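Side-chain contacts in capsular polysaccharide export system protein KpsC (Thermosulfurimonas dismutans, PDB 6MGB), which transfers Kdo sugars in a beta-2,4 linkage and probably helps build the glycolipid that anchors bacterial capsules, as a GT-B-type glycosyltransferase that binds CMP: residues His136-Ser139 and Lys140-Gly144; Pro232-Leu235 and Leu236-Asp240; Met249-Glu252 and Gly253-Leu256; Glu291-Ala295 and Ala296-Tyr300. All coordinates share one frame; numbering follows the deposited sequence.

Contacts 1, 2 and 3 all reach the same CMP, each from a different element: the loop 136-144, the helix 232-236 with the turn after it, and the helix 248-255. Contact 4, on helix 289-299, has no touch with contact 1 or 2 and joins the group through contact 3, where F251 and M255 pack on L292, F293 and Y297. Contacts 3 and 4 are helical and largely buried, held by main-chain bonds with sulfur and aromatic groups between them. Contact 1 is mostly buried too, yet polar, built on an asparagine and two waters. Contact 2 runs from buried leucine and phenylalanine to a water-linked aspartate and histidine near the surface.

Contact 1 of 4, residues His136-Ser139 and Lys140-Gly144; sequences HKIS and KYNRG. With C5P (cytidine-5'-monophosphate), chain D.
N142 folds its amide back against S139, so that the two ends of one carboxamide meet the same residue. OD1 takes the S139 amide N at 3.0 Å in a nearly straight bond (167°), although that donor stands above the carbonyl plane. ND2 turns to S139 O at 2.8 Å, a strongly bent and weak bond, and has a further acceptor in S79 O. With CG of N142 anti to its own carbonyl carbon (chi1 -53°), the amide lies alongside the S139 backbone, and I138 crosses it obliquely, CG2 lying 3.5 Å from N142 OD1.

The S139 hydroxyl works through two waters. One is bound by S139 OG and K137 O, with a weak bond to N142 OD1; the second bridges S139 OG, Y141 N and the ribose O2' of CMP. This loop follows helix 120-135, which K137, with its positive phi, closes as the C-prime residue of a Schellman motif, and from there the chain runs into the nucleotide pocket. K140 lays CG over the centre of one face of the Y141 ring, 4.1 Å above it, and carries NZ to Q248 OE1 and G75 O. The Y141 ring presents its edge to the ribose, CE2 standing 3.4 Å from C5P O4', while CD of K140 packs on C5P C5' at 3.7 Å.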
loop_
_atom_site.group_PDB
_atom_site.type_symbol
_atom_site.label_atom_id
_atom_site.label_comp_id
_atom_site.label_asym_id
_atom_site.label_seq_id
_atom_site.Cartn_x
_atom_site.Cartn_y
_atom_site.Cartn_z
ATOM N N HIS A 136 -7.788 12.553 11.997
ATOM C CA HIS A 136 -8.746 11.494 12.285
ATOM C C HIS A 136 -8.101 10.117 12.371
ATOM O O HIS A 136 -8.819 9.116 12.458
ATOM C CB HIS A 136 -9.853 11.490 11.231
ATOM C CG HIS A 136 -10.794 12.647 11.351
ATOM N ND1 HIS A 136 -10.630 13.819 10.645
ATOM C CD2 HIS A 136 -11.900 12.819 12.115
ATOM C CE1 HIS A 136 -11.600 14.659 10.960
ATOM N NE2 HIS A 136 -12.384 14.076 11.850
ATOM N N LYS A 137 -6.772 10.047 12.362
ATOM C CA LYS A 137 -6.048 8.788 12.522
ATOM C C LYS A 137 -6.558 7.732 11.542
ATOM O O LYS A 137 -6.906 6.610 11.917
ATOM C CB LYS A 137 -6.142 8.293 13.967
ATOM C CG LYS A 137 -5.597 9.280 14.990
ATOM C CD LYS A 137 -5.494 8.663 16.377
ATOM C CE LYS A 137 -4.966 9.661 17.396
ATOM N NZ LYS A 137 -5.891 10.813 17.587
ATOM N N ILE A 138 -6.595 8.106 10.266
ATOM C CA ILE A 138 -7.091 7.242 9.201
ATOM C C ILE A 138 -5.933 6.430 8.639
ATOM O O ILE A 138 -4.790 6.896 8.575
ATOM C CB ILE A 138 -7.789 8.081 8.108
ATOM C CG1 ILE A 138 -9.145 8.578 8.616
ATOM C CG2 ILE A 138 -7.967 7.274 6.820
ATOM C CD1 ILE A 138 -9.773 9.650 7.749
ATOM N N SER A 139 -6.232 5.205 8.224
ATOM C CA SER A 139 -5.224 4.302 7.678
ATOM C C SER A 139 -5.900 3.409 6.643
ATOM O O SER A 139 -7.018 3.690 6.197
ATOM C CB SER A 139 -4.549 3.507 8.809
ATOM O OG SER A 139 -5.495 2.726 9.519
ATOM N N LYS A 140 -5.223 2.325 6.258
ATOM C CA LYS A 140 -5.757 1.446 5.222
ATOM C C LYS A 140 -7.042 0.763 5.679
ATOM O O LYS A 140 -8.034 0.736 4.942
ATOM C CB LYS A 140 -4.708 0.403 4.831
ATOM C CG LYS A 140 -5.057 -0.403 3.587
ATOM C CD LYS A 140 -3.990 -1.446 3.278
ATOM C CE LYS A 140 -4.178 -2.051 1.893
ATOM N NZ LYS A 140 -3.714 -1.132 0.813
ATOM N N TYR A 141 -7.044 0.206 6.892
ATOM C CA TYR A 141 -8.131 -0.654 7.348
ATOM C C TYR A 141 -9.038 -0.020 8.395
ATOM O O TYR A 141 -10.205 -0.400 8.481
ATOM C CB TYR A 141 -7.567 -1.965 7.913
ATOM C CG TYR A 141 -6.814 -2.791 6.890
ATOM C CD1 TYR A 141 -7.465 -3.331 5.787
ATOM C CD2 TYR A 141 -5.455 -3.038 7.032
ATOM C CE1 TYR A 141 -6.781 -4.088 4.850
ATOM C CE2 TYR A 141 -4.765 -3.794 6.101
ATOM C CZ TYR A 141 -5.432 -4.316 5.013
ATOM O OH TYR A 141 -4.747 -5.067 4.086
ATOM N N ASN A 142 -8.541 0.922 9.193
ATOM C CA ASN A 142 -9.370 1.666 10.144
ATOM C C ASN A 142 -10.152 0.723 11.062
ATOM O O ASN A 142 -11.385 0.696 11.069
ATOM C CB ASN A 142 -10.328 2.604 9.404
ATOM C CG ASN A 142 -9.621 3.505 8.413
ATOM O OD1 ASN A 142 -9.080 4.548 8.780
ATOM N ND2 ASN A 142 -9.632 3.111 7.144
ATOM N N ARG A 143 -9.412 -0.047 11.860
ATOM C CA ARG A 143 -10.030 -1.016 12.759
ATOM C C ARG A 143 -9.480 -0.923 14.174
ATOM O O ARG A 143 -10.213 -1.130 15.146
ATOM C CB ARG A 143 -9.812 -2.436 12.243
ATOM C CG ARG A 143 -10.312 -2.673 10.847
ATOM C CD ARG A 143 -9.868 -4.024 10.364
ATOM N NE ARG A 143 -10.506 -5.111 11.106
ATOM C CZ ARG A 143 -9.912 -5.816 12.064
ATOM N NH1 ARG A 143 -8.659 -5.566 12.398
ATOM N NH2 ARG A 143 -10.565 -6.781 12.693
ATOM N N GLY A 144 -8.191 -0.623 14.296
ATOM C CA GLY A 144 -7.517 -0.787 15.567
ATOM C C GLY A 144 -8.121 0.067 16.663
ATOM O O GLY A 144 -8.885 1.003 16.426
HETATM O O3P C5P D . 1.684 -3.218 3.313
HETATM P P C5P D . 1.118 -4.048 4.442
HETATM O O1P C5P D . 2.273 -4.600 5.272
HETATM O O2P C5P D . 0.178 -5.187 4.101
HETATM O "O5'" C5P D . 0.331 -3.025 5.371
HETATM C "C5'" C5P D . -1.011 -2.653 5.095
HETATM C "C4'" C5P D . -1.558 -1.780 6.195
HETATM O "O4'" C5P D . -1.799 -2.595 7.371
HETATM C "C3'" C5P D . -0.621 -0.684 6.684
HETATM O "O3'" C5P D . -0.684 0.484 5.885
HETATM C "C2'" C5P D . -1.078 -0.459 8.120
HETATM O "O2'" C5P D . -2.221 0.383 8.170
HETATM C "C1'" C5P D . -1.484 -1.871 8.542
HETATM N N1 C5P D . -0.388 -2.577 9.247
HETATM C C2 C5P D . -0.394 -2.685 10.741
HETATM N N3 C5P D . 0.725 -3.405 11.446
HETATM C C4 C5P D . 1.815 -4.006 10.684
HETATM C C5 C5P D . 1.820 -3.898 9.197
HETATM C C6 C5P D . 0.702 -3.179 8.494
HETATM O O2 C5P D . -1.274 -2.201 11.364
HETATM N N4 C5P D . 2.902 -4.702 11.367
HETATM O O HOH W 1 -6.969 3.925 11.416
HETATM O O HOH W 2 -4.837 -0.096 8.813
#

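Contact 2 of 4, residues Pro232-Leu235 and Leu236-Asp240; sequences PVDL and LSHFD. With C5P (cytidine-5'-monophosphate), chain D.
F239 swings its ring back toward L235, bringing CE2 to 4.2 Å from L235 CD1 and setting the ring edge against L235 O, which lies in the ring plane. This is the tight, buried side. L236 belongs to it too: its CG, anti to the carbonyl carbon (chi1 -75°), sits 3.2 Å from P232 O, the same oxygen that accepts the L236 N hydrogen bond. Beyond the two segments L236 and F239 rest on L160 of strand 158-162, and P232 brings CG to 3.5 Å from C5P O2'.

Between the two sides the short helix 232-236 runs out into a type I turn from L236 to F239, which leads the chain into strand 241-244 of the parallel sheet. H238 N bonds to L235 O at 3.2 Å, fairly straight at the hydrogen but from above the carbonyl plane, and S237 N makes only weak bonds to V233 O and D234 O.

The outer side is polar. Its direct link is S237, which turns OG back on D234 O in a 2.7 Å hydrogen bond. The join of D234 to H238 is looser: D234 OD1 accepts from a water that also meets H238 NE2 at 3.0 Å, in the plane of the imidazole; D234 OD2 goes to V147 N. A leucine in place of H238 would probably leave this water without its ring partner and D234 OD1 without the link to the turn. The imidazole also has D234 O at its edge, 3.3 Å from CD2, and meets F152, whose ring touches F239 too.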
loop_
_atom_site.group_PDB
_atom_site.type_symbol
_atom_site.label_atom_id
_atom_site.label_comp_id
_atom_site.label_asym_id
_atom_site.label_seq_id
_atom_site.Cartn_x
_atom_site.Cartn_y
_atom_site.Cartn_z
ATOM N N PRO A 232 -2.878 1.749 13.792
ATOM C CA PRO A 232 -1.454 1.882 13.435
ATOM C C PRO A 232 -0.921 3.300 13.535
ATOM O O PRO A 232 0.222 3.494 13.969
ATOM C CB PRO A 232 -1.407 1.353 11.993
ATOM C CG PRO A 232 -2.801 1.479 11.481
ATOM C CD PRO A 232 -3.685 1.249 12.666
ATOM N N VAL A 233 -1.705 4.305 13.144
ATOM C CA VAL A 233 -1.196 5.671 13.187
ATOM C C VAL A 233 -1.157 6.196 14.619
ATOM O O VAL A 233 -0.335 7.059 14.943
ATOM C CB VAL A 233 -2.023 6.587 12.267
ATOM C CG1 VAL A 233 -1.906 6.130 10.822
ATOM C CG2 VAL A 233 -3.470 6.613 12.687
ATOM N N ASP A 234 -2.026 5.692 15.496
ATOM C CA ASP A 234 -1.891 5.994 16.918
ATOM C C ASP A 234 -0.626 5.359 17.482
ATOM O O ASP A 234 0.134 6.001 18.215
ATOM C CB ASP A 234 -3.123 5.504 17.680
ATOM C CG ASP A 234 -3.192 6.056 19.090
ATOM O OD1 ASP A 234 -2.510 7.064 19.373
ATOM O OD2 ASP A 234 -3.927 5.479 19.920
ATOM N N LEU A 235 -0.383 4.091 17.143
ATOM C CA LEU A 235 0.829 3.419 17.595
ATOM C C LEU A 235 2.076 4.159 17.129
ATOM O O LEU A 235 3.034 4.324 17.893
ATOM C CB LEU A 235 0.843 1.977 17.085
ATOM C CG LEU A 235 2.027 1.108 17.511
ATOM C CD1 LEU A 235 2.045 0.908 19.018
ATOM C CD2 LEU A 235 1.987 -0.233 16.792
ATOM N N LEU A 236 2.080 4.613 15.874
ATOM C CA LEU A 236 3.264 5.261 15.320
ATOM C C LEU A 236 3.600 6.555 16.047
ATOM O O LEU A 236 4.774 6.935 16.122
ATOM C CB LEU A 236 3.055 5.532 13.830
ATOM C CG LEU A 236 3.149 4.304 12.922
ATOM C CD1 LEU A 236 2.530 4.596 11.564
ATOM C CD2 LEU A 236 4.600 3.877 12.766
ATOM N N SER A 237 2.595 7.242 16.594
ATOM C CA SER A 237 2.840 8.523 17.249
ATOM C C SER A 237 3.769 8.397 18.449
ATOM O O SER A 237 4.317 9.408 18.902
ATOM C CB SER A 237 1.517 9.148 17.694
ATOM O OG SER A 237 0.984 8.467 18.817
ATOM N N HIS A 238 3.957 7.189 18.977
ATOM C CA HIS A 238 4.780 6.976 20.160
ATOM C C HIS A 238 6.233 6.666 19.828
ATOM O O HIS A 238 7.008 6.351 20.737
ATOM C CB HIS A 238 4.196 5.844 21.004
ATOM C CG HIS A 238 2.862 6.165 21.598
ATOM N ND1 HIS A 238 2.722 6.768 22.829
ATOM C CD2 HIS A 238 1.608 5.972 21.129
ATOM C CE1 HIS A 238 1.439 6.930 23.095
ATOM N NE2 HIS A 238 0.741 6.456 22.078
ATOM N N PHE A 239 6.617 6.744 18.557
ATOM C CA PHE A 239 7.981 6.475 18.139
ATOM C C PHE A 239 8.471 7.609 17.250
ATOM O O PHE A 239 7.683 8.333 16.638
ATOM C CB PHE A 239 8.089 5.138 17.385
ATOM C CG PHE A 239 7.653 3.948 18.192
ATOM C CD1 PHE A 239 8.577 3.199 18.904
ATOM C CD2 PHE A 239 6.319 3.576 18.237
ATOM C CE1 PHE A 239 8.177 2.103 19.647
ATOM C CE2 PHE A 239 5.914 2.481 18.979
ATOM C CZ PHE A 239 6.845 1.745 19.685
ATOM N N ASP A 240 9.791 7.762 17.201
ATOM C CA ASP A 240 10.435 8.663 16.253
ATOM C C ASP A 240 11.077 7.933 15.085
ATOM O O ASP A 240 11.189 8.508 13.997
ATOM C CB ASP A 240 11.508 9.499 16.957
ATOM C CG ASP A 240 10.936 10.400 18.032
ATOM O OD1 ASP A 240 9.787 10.862 17.872
ATOM O OD2 ASP A 240 11.636 10.647 19.035
HETATM O O3P C5P D . 1.684 -3.218 3.313
HETATM P P C5P D . 1.118 -4.048 4.442
HETATM O O1P C5P D . 2.273 -4.600 5.272
HETATM O O2P C5P D . 0.178 -5.187 4.101
HETATM O "O5'" C5P D . 0.331 -3.025 5.371
HETATM C "C5'" C5P D . -1.011 -2.653 5.095
HETATM C "C4'" C5P D . -1.558 -1.780 6.195
HETATM O "O4'" C5P D . -1.799 -2.595 7.371
HETATM C "C3'" C5P D . -0.621 -0.684 6.684
HETATM O "O3'" C5P D . -0.684 0.484 5.885
HETATM C "C2'" C5P D . -1.078 -0.459 8.120
HETATM O "O2'" C5P D . -2.221 0.383 8.170
HETATM C "C1'" C5P D . -1.484 -1.871 8.542
HETATM N N1 C5P D . -0.388 -2.577 9.247
HETATM C C2 C5P D . -0.394 -2.685 10.741
HETATM N N3 C5P D . 0.725 -3.405 11.446
HETATM C C4 C5P D . 1.815 -4.006 10.684
HETATM C C5 C5P D . 1.820 -3.898 9.197
HETATM C C6 C5P D . 0.702 -3.179 8.494
HETATM O O2 C5P D . -1.274 -2.201 11.364
HETATM N N4 C5P D . 2.902 -4.702 11.367
HETATM O O HOH W 3 -2.168 6.962 22.152
#

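Contact 3 of 4, residues Met249-Glu252 and Gly253-Leu256; sequences MGFE and GLML. With C5P (cytidine-5'-monophosphate), chain D.
G253 meets M249 through the backbone, its N donating to M249 O at 3.0 Å in the regular helical pattern. L254 comes next, with N on G250 O and CD2 at 4.1 Å from F251 CD1, an oblique approach to the phenylalanine.

M255 makes the principal side-chain contact. Its N bonds to F251 O at 2.8 Å, and CG stands over one face of the F251 ring, offset toward the rim, as a CH-pi contact 4.0 Å from the centroid. SD follows and lies oblique to the ring, 3.4 Å from F251 CE2: a Met-aromatic contact. The bend at chi3 (58°) then turns the terminal CE, which meets F293 of helix 289-299. L256 ends the segment with its N on G253 O at 3.0 Å and, as a weak second acceptor, E252 O; its CG also lies against the latter oxygen.

The first segment meanwhile faces the nucleotide. The extended E252 side chain brings its carboxylate to the ribose, OE1 accepting from C5P O2' at 2.9 Å and OE2 more weakly from C5P O3', so one carboxylate grips both hydroxyls. M249 places SD 3.4 Å from C5P N3, against the base.

The helix 248-255 forms the middle of a beta-alpha-beta unit between strands 241-244 and 259-262. M249 and L256 lean on helix 232-236, F251 and M255 pack against helix 289-299, and M255 also touches L130 and I133 of helix 120-135.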
loop_
_atom_site.group_PDB
_atom_site.type_symbol
_atom_site.label_atom_id
_atom_site.label_comp_id
_atom_site.label_asym_id
_atom_site.label_seq_id
_atom_site.Cartn_x
_atom_site.Cartn_y
_atom_site.Cartn_z
ATOM N N MET A 249 2.726 0.498 5.981
ATOM C CA MET A 249 2.762 1.202 7.255
ATOM C C MET A 249 3.986 2.099 7.366
ATOM O O MET A 249 3.974 3.054 8.149
ATOM C CB MET A 249 2.723 0.196 8.407
ATOM C CG MET A 249 2.583 0.828 9.781
ATOM S SD MET A 249 2.153 -0.385 11.046
ATOM C CE MET A 249 2.240 0.620 12.524
ATOM N N GLY A 250 5.041 1.813 6.599
ATOM C CA GLY A 250 6.174 2.722 6.546
ATOM C C GLY A 250 5.803 4.073 5.967
ATOM O O GLY A 250 6.275 5.112 6.435
ATOM N N PHE A 251 4.949 4.081 4.940
ATOM C CA PHE A 251 4.491 5.350 4.386
ATOM C C PHE A 251 3.555 6.063 5.351
ATOM O O PHE A 251 3.581 7.294 5.452
ATOM C CB PHE A 251 3.801 5.130 3.043
ATOM C CG PHE A 251 3.459 6.406 2.333
ATOM C CD1 PHE A 251 4.464 7.258 1.904
ATOM C CD2 PHE A 251 2.140 6.761 2.101
ATOM C CE1 PHE A 251 4.161 8.440 1.255
ATOM C CE2 PHE A 251 1.830 7.942 1.450
ATOM C CZ PHE A 251 2.843 8.782 1.027
ATOM N N GLU A 252 2.718 5.309 6.068
ATOM C CA GLU A 252 1.871 5.923 7.084
ATOM C C GLU A 252 2.717 6.597 8.158
ATOM O O GLU A 252 2.354 7.663 8.669
ATOM C CB GLU A 252 0.941 4.874 7.691
ATOM C CG GLU A 252 -0.098 4.373 6.703
ATOM C CD GLU A 252 -1.000 3.300 7.273
ATOM O OE1 GLU A 252 -0.717 2.802 8.384
ATOM O OE2 GLU A 252 -1.996 2.953 6.603
ATOM N N GLY A 253 3.858 5.998 8.500
ATOM C CA GLY A 253 4.787 6.661 9.400
ATOM C C GLY A 253 5.424 7.886 8.772
ATOM O O GLY A 253 5.576 8.924 9.424
ATOM N N LEU A 254 5.802 7.788 7.495
ATOM C CA LEU A 254 6.364 8.940 6.796
ATOM C C LEU A 254 5.371 10.097 6.767
ATOM O O LEU A 254 5.754 11.260 6.938
ATOM C CB LEU A 254 6.762 8.537 5.375
ATOM C CG LEU A 254 7.878 9.326 4.685
ATOM C CD1 LEU A 254 9.209 9.134 5.393
ATOM C CD2 LEU A 254 7.988 8.899 3.231
ATOM N N MET A 255 4.087 9.793 6.559
ATOM C CA MET A 255 3.066 10.835 6.541
ATOM C C MET A 255 2.977 11.563 7.876
ATOM O O MET A 255 2.543 12.720 7.921
ATOM C CB MET A 255 1.713 10.225 6.174
ATOM C CG MET A 255 1.622 9.779 4.719
ATOM S SD MET A 255 0.245 8.657 4.394
ATOM C CE MET A 255 -1.144 9.648 4.939
ATOM N N LEU A 256 3.377 10.911 8.966
ATOM C CA LEU A 256 3.403 11.534 10.282
ATOM C C LEU A 256 4.757 12.156 10.608
ATOM O O LEU A 256 4.970 12.583 11.748
ATOM C CB LEU A 256 3.028 10.509 11.357
ATOM C CG LEU A 256 1.648 9.858 11.221
ATOM C CD1 LEU A 256 1.477 8.754 12.250
ATOM C CD2 LEU A 256 0.539 10.890 11.362
HETATM O O3P C5P D . 1.684 -3.218 3.313
HETATM P P C5P D . 1.118 -4.048 4.442
HETATM O O1P C5P D . 2.273 -4.600 5.272
HETATM O O2P C5P D . 0.178 -5.187 4.101
HETATM O "O5'" C5P D . 0.331 -3.025 5.371
HETATM C "C5'" C5P D . -1.011 -2.653 5.095
HETATM C "C4'" C5P D . -1.558 -1.780 6.195
HETATM O "O4'" C5P D . -1.799 -2.595 7.371
HETATM C "C3'" C5P D . -0.621 -0.684 6.684
HETATM O "O3'" C5P D . -0.684 0.484 5.885
HETATM C "C2'" C5P D . -1.078 -0.459 8.120
HETATM O "O2'" C5P D . -2.221 0.383 8.170
HETATM C "C1'" C5P D . -1.484 -1.871 8.542
HETATM N N1 C5P D . -0.388 -2.577 9.247
HETATM C C2 C5P D . -0.394 -2.685 10.741
HETATM N N3 C5P D . 0.725 -3.405 11.446
HETATM C C4 C5P D . 1.815 -4.006 10.684
HETATM C C5 C5P D . 1.820 -3.898 9.197
HETATM C C6 C5P D . 0.702 -3.179 8.494
HETATM O O2 C5P D . -1.274 -2.201 11.364
HETATM N N4 C5P D . 2.902 -4.702 11.367
#

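Contact 4 of 4, residues Glu291-Ala295 and Ala296-Tyr300; sequences ELFAA and AYLLY
F293 and Y297 pair one turn apart on helix 289-299, which widens to a pi-type turn at 296-299.

The aromatic and apolar contacts come first. CB of Y297 sits over one face of the F293 ring, a CH-pi contact 4.1 Å from its centroid. The two rings meet obliquely, planes at 31°, with F293 CE1 3.6 Å from Y297 CD2, and the side chains cross at about a right angle. From another direction L298 brings CD1 to 3.6 Å from F293 CE2. F293 CG lies anti to the backbone N (chi1 171°), which turns the ring along the helix toward both residues. An alanine at F293 is likely to open a gap beside Y297 and L298 and to deprive M255 of helix 248-255 of one of its neighbours. Y297 has further aromatic company, its ring meeting those of F76 and F251. Other apolar contacts reach neighbouring helices: A295 and L292 lie on L112 of helix 107-114, and A294 lies on A126 of helix 120-135.

Two side-chain hydroxyls make polar contacts outside the helix: Y297 OH a weak hydrogen bond to Q248 of the CMP site, and Y300 OH a hydrogen bond to D94 OD2.

The main-chain bonds carry the helix forward. A296 N and Y297 N reach L292 O and F293 O in the ordinary i to i+4 manner. Then the spacing slips: A294 O accepts twice, from L298 N at 3.0 Å, above the carbonyl plane, and from L299 N. Y300 N closes the widened turn on A295 O at 2.9 Å, approaching nearly along the C=O axis.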
loop_
_atom_site.group_PDB
_atom_site.type_symbol
_atom_site.label_atom_id
_atom_site.label_comp_id
_atom_site.label_asym_id
_atom_site.label_seq_id
_atom_site.Cartn_x
_atom_site.Cartn_y
_atom_site.Cartn_z
ATOM N N GLU A 291 4.370 15.984 -2.038
ATOM C CA GLU A 291 4.304 15.579 -3.439
ATOM C C GLU A 291 4.107 14.074 -3.565
ATOM O O GLU A 291 3.282 13.615 -4.363
ATOM C CB GLU A 291 5.572 16.016 -4.174
ATOM C CG GLU A 291 5.666 17.515 -4.413
ATOM C CD GLU A 291 6.999 17.929 -5.008
ATOM O OE1 GLU A 291 7.975 17.158 -4.885
ATOM O OE2 GLU A 291 7.070 19.025 -5.599
ATOM N N LEU A 292 4.855 13.294 -2.784
ATOM C CA LEU A 292 4.694 11.845 -2.801
ATOM C C LEU A 292 3.276 11.453 -2.405
ATOM O O LEU A 292 2.647 10.608 -3.051
ATOM C CB LEU A 292 5.718 11.209 -1.860
ATOM C CG LEU A 292 5.680 9.692 -1.679
ATOM C CD1 LEU A 292 5.680 8.971 -3.013
ATOM C CD2 LEU A 292 6.870 9.259 -0.842
ATOM N N PHE A 293 2.755 12.071 -1.345
ATOM C CA PHE A 293 1.394 11.785 -0.906
ATOM C C PHE A 293 0.374 12.157 -1.976
ATOM O O PHE A 293 -0.581 11.410 -2.220
ATOM C CB PHE A 293 1.111 12.534 0.396
ATOM C CG PHE A 293 -0.327 12.490 0.825
ATOM C CD1 PHE A 293 -0.823 11.403 1.522
ATOM C CD2 PHE A 293 -1.180 13.543 0.535
ATOM C CE1 PHE A 293 -2.144 11.364 1.917
ATOM C CE2 PHE A 293 -2.503 13.509 0.931
ATOM C CZ PHE A 293 -2.986 12.419 1.620
ATOM N N ALA A 294 0.554 13.311 -2.625
ATOM C CA ALA A 294 -0.401 13.751 -3.639
ATOM C C ALA A 294 -0.515 12.732 -4.766
ATOM O O ALA A 294 -1.620 12.346 -5.163
ATOM C CB ALA A 294 0.014 15.115 -4.188
ATOM N N ALA A 295 0.621 12.283 -5.300
ATOM C CA ALA A 295 0.588 11.302 -6.379
ATOM C C ALA A 295 0.059 9.958 -5.889
ATOM O O ALA A 295 -0.790 9.337 -6.539
ATOM C CB ALA A 295 1.984 11.139 -6.980
ATOM N N ALA A 296 0.545 9.496 -4.735
ATOM C CA ALA A 296 0.256 8.132 -4.304
ATOM C C ALA A 296 -1.182 7.980 -3.823
ATOM O O ALA A 296 -1.826 6.959 -4.094
ATOM C CB ALA A 296 1.231 7.713 -3.205
ATOM N N TYR A 297 -1.705 8.971 -3.099
ATOM C CA TYR A 297 -3.020 8.843 -2.479
ATOM C C TYR A 297 -4.126 9.590 -3.216
ATOM O O TYR A 297 -5.276 9.143 -3.186
ATOM C CB TYR A 297 -2.966 9.325 -1.021
ATOM C CG TYR A 297 -2.574 8.247 -0.017
ATOM C CD1 TYR A 297 -1.444 7.460 -0.215
ATOM C CD2 TYR A 297 -3.326 8.031 1.134
ATOM C CE1 TYR A 297 -1.081 6.484 0.697
ATOM C CE2 TYR A 297 -2.969 7.056 2.052
ATOM C CZ TYR A 297 -1.846 6.287 1.828
ATOM O OH TYR A 297 -1.480 5.313 2.731
ATOM N N LEU A 298 -3.824 10.707 -3.880
ATOM C CA LEU A 298 -4.866 11.451 -4.584
ATOM C C LEU A 298 -4.999 11.033 -6.048
ATOM O O LEU A 298 -6.109 10.760 -6.517
ATOM C CB LEU A 298 -4.599 12.957 -4.489
ATOM C CG LEU A 298 -5.248 13.671 -3.301
ATOM C CD1 LEU A 298 -4.562 13.300 -1.996
ATOM C CD2 LEU A 298 -5.233 15.178 -3.509
ATOM N N LEU A 299 -3.887 10.974 -6.782
ATOM C CA LEU A 299 -3.935 10.735 -8.222
ATOM C C LEU A 299 -3.959 9.255 -8.587
ATOM O O LEU A 299 -4.686 8.854 -9.503
ATOM C CB LEU A 299 -2.732 11.390 -8.901
ATOM C CG LEU A 299 -2.534 12.893 -8.685
ATOM C CD1 LEU A 299 -1.405 13.400 -9.569
ATOM C CD2 LEU A 299 -3.816 13.669 -8.952
ATOM N N TYR A 300 -3.165 8.434 -7.893
ATOM C CA TYR A 300 -2.934 7.065 -8.350
ATOM C C TYR A 300 -4.161 6.180 -8.157
ATOM O O TYR A 300 -4.573 5.517 -9.123
ATOM C CB TYR A 300 -1.687 6.513 -7.650
ATOM C CG TYR A 300 -1.239 5.115 -8.017
ATOM C CD1 TYR A 300 -0.955 4.759 -9.331
ATOM C CD2 TYR A 300 -1.041 4.162 -7.024
ATOM C CE1 TYR A 300 -0.522 3.480 -9.644
ATOM C CE2 TYR A 300 -0.611 2.890 -7.325
ATOM C CZ TYR A 300 -0.351 2.551 -8.634
ATOM O OH TYR A 300 0.086 1.277 -8.927
#